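Local structure of protein HIRA (Homo sapiens, 5YJE) at residues I62-E67 with S94-A99. The protein is a histone chaperone subunit that cooperates with ASF1A in replication-independent chromatin assembly and is required for periodic repression of histone gene transcription during the cell cycle. Numbering follows the deposited sequence.
Sequences IEVENE and SRILTA
N66 and V64, on the strand 60-71, meet I96 at the start of the strand 96-101 and join two four-stranded antiparallel sheets, consistent with neighbouring blades of a beta-propeller-like array, packed face to face in the C-terminal part of HIRA, within a region assigned to interaction with histone H2B. The two strands run almost antiparallel at 172°, but their axes come no nearer than 8.1 Å, so side chains rather than a backbone ladder make the contact.

Polar contacts centre on the buried amide of N66, which reads both backbone groups of I96. Its OD1 accepts the I96 N-H at 2.8 Å from I96 N, the donor standing above the carbonyl plane; its ND2 gives a hydrogen to I96 O at 3.0 Å. Both bonds bend to 156° at the hydrogen, and the pair fixes the amide flip. ND2 also bonds Q47 O, which ties in the chain leading to the strand 49-53. With an alanine in place of N66, I96 N and I96 O would probably each lose a hydrogen-bonding mate at the edge of the second sheet, as would Q47 O.

Apolar packing continues along the strands. Both methyls of V64 touch I96: CG1, anti to the backbone N (chi1 165°), lies 3.7 Å from I96 CB, while CG2 lies 3.9 Å from I96 CG2. F50 touches both side chains. Farther on, I62 CG2 reaches A99 CB at 4.1 Å, past the classic bulge that L97 and T98 form opposite A109.

Charged groups flank the other end. R95 NH2 forms a salt bridge with E111. The bridge to E67 is long, 3.8 Å from R95 NH2 to E67 OE2, with no N-H directed at the oxygen; that OE2 lies closer to R95 CD, at 3.3 Å.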
loop_
_atom_site.group_PDB
_atom_site.type_symbol
_atom_site.label_atom_id
_atom_site.label_comp_id
_atom_site.label_asym_id
_atom_site.label_seq_id
_atom_site.Cartn_x
_atom_site.Cartn_y
_atom_site.Cartn_z
ATOM N N ILE B 62 -14.569 -2.669 -31.433
ATOM C CA ILE B 62 -13.129 -2.463 -31.475
ATOM C C ILE B 62 -12.580 -3.344 -32.578
ATOM O O ILE B 62 -12.877 -4.539 -32.615
ATOM C CB ILE B 62 -12.478 -2.819 -30.124
ATOM C CG1 ILE B 62 -12.629 -1.666 -29.116
ATOM C CG2 ILE B 62 -11.029 -3.273 -30.313
ATOM C CD1 ILE B 62 -11.804 -0.433 -29.485
ATOM N N GLU B 63 -11.788 -2.770 -33.473
ATOM C CA GLU B 63 -11.148 -3.534 -34.533
ATOM C C GLU B 63 -9.640 -3.444 -34.378
ATOM O O GLU B 63 -9.105 -2.407 -33.992
ATOM C CB GLU B 63 -11.554 -3.046 -35.930
ATOM N N VAL B 64 -8.965 -4.537 -34.690
ATOM C CA VAL B 64 -7.530 -4.659 -34.549
ATOM C C VAL B 64 -6.996 -5.292 -35.817
ATOM O O VAL B 64 -7.508 -6.325 -36.258
ATOM C CB VAL B 64 -7.142 -5.520 -33.337
ATOM C CG1 VAL B 64 -5.680 -5.919 -33.448
ATOM C CG2 VAL B 64 -7.437 -4.783 -32.043
ATOM N N GLU B 65 -5.973 -4.680 -36.409
ATOM C CA GLU B 65 -5.298 -5.287 -37.547
ATOM C C GLU B 65 -3.808 -5.251 -37.254
ATOM O O GLU B 65 -3.236 -4.182 -37.026
ATOM C CB GLU B 65 -5.660 -4.581 -38.860
ATOM N N ASN B 66 -3.185 -6.410 -37.199
ATOM C CA ASN B 66 -1.850 -6.485 -36.639
ATOM C C ASN B 66 -0.808 -6.473 -37.747
ATOM O O ASN B 66 -0.996 -7.094 -38.799
ATOM C CB ASN B 66 -1.703 -7.724 -35.753
ATOM C CG ASN B 66 -2.322 -7.523 -34.351
ATOM O OD1 ASN B 66 -2.139 -6.491 -33.720
ATOM N ND2 ASN B 66 -3.054 -8.512 -33.883
ATOM N N GLU B 67 0.283 -5.747 -37.506
ATOM C CA GLU B 67 1.405 -5.659 -38.434
ATOM C C GLU B 67 0.936 -5.365 -39.859
ATOM O O GLU B 67 1.172 -6.129 -40.792
ATOM C CB GLU B 67 2.252 -6.927 -38.359
ATOM C CG GLU B 67 3.036 -7.005 -37.065
ATOM C CD GLU B 67 3.797 -8.301 -36.913
ATOM O OE1 GLU B 67 4.929 -8.259 -36.375
ATOM O OE2 GLU B 67 3.264 -9.360 -37.334
ATOM N N SER B 94 3.460 -3.193 -31.270
ATOM C CA SER B 94 3.476 -4.645 -31.127
ATOM C C SER B 94 2.079 -5.191 -31.386
ATOM O O SER B 94 1.088 -4.455 -31.372
ATOM C CB SER B 94 3.991 -5.104 -29.746
ATOM O OG SER B 94 3.313 -4.447 -28.708
ATOM N N ARG B 95 2.015 -6.496 -31.649
ATOM C CA ARG B 95 0.734 -7.126 -31.958
ATOM C C ARG B 95 -0.225 -7.048 -30.772
ATOM O O ARG B 95 0.143 -7.340 -29.632
ATOM C CB ARG B 95 0.945 -8.581 -32.372
ATOM C CG ARG B 95 1.976 -8.726 -33.462
ATOM C CD ARG B 95 1.533 -9.660 -34.579
ATOM N NE ARG B 95 1.580 -11.081 -34.241
ATOM C CZ ARG B 95 2.699 -11.758 -34.006
ATOM N NH1 ARG B 95 2.648 -13.056 -33.735
ATOM N NH2 ARG B 95 3.869 -11.135 -34.021
ATOM N N ILE B 96 -1.455 -6.638 -31.050
ATOM C CA ILE B 96 -2.520 -6.632 -30.055
ATOM C C ILE B 96 -3.125 -8.031 -29.950
ATOM O O ILE B 96 -3.594 -8.595 -30.945
ATOM C CB ILE B 96 -3.587 -5.587 -30.403
ATOM C CG1 ILE B 96 -2.942 -4.197 -30.437
ATOM C CG2 ILE B 96 -4.741 -5.645 -29.386
ATOM C CD1 ILE B 96 -3.724 -3.153 -31.217
ATOM N N LEU B 97 -3.109 -8.590 -28.734
ATOM C CA LEU B 97 -3.622 -9.921 -28.427
ATOM C C LEU B 97 -5.076 -9.882 -27.985
ATOM O O LEU B 97 -5.887 -10.691 -28.451
ATOM C CB LEU B 97 -2.768 -10.578 -27.344
ATOM C CG LEU B 97 -1.346 -10.940 -27.746
ATOM C CD1 LEU B 97 -0.507 -11.482 -26.549
ATOM C CD2 LEU B 97 -1.412 -11.947 -28.912
ATOM N N THR B 98 -5.442 -8.959 -27.094
ATOM C CA THR B 98 -6.860 -8.852 -26.760
ATOM C C THR B 98 -7.151 -7.409 -26.400
ATOM O O THR B 98 -6.256 -6.567 -26.367
ATOM C CB THR B 98 -7.288 -9.830 -25.628
ATOM O OG1 THR B 98 -8.693 -9.700 -25.388
ATOM C CG2 THR B 98 -6.575 -9.559 -24.287
ATOM N N ALA B 99 -8.414 -7.131 -26.098
ATOM C CA ALA B 99 -8.828 -5.759 -25.863
ATOM C C ALA B 99 -10.094 -5.756 -25.019
ATOM O O ALA B 99 -10.820 -6.746 -24.959
ATOM C CB ALA B 99 -9.046 -5.017 -27.191
#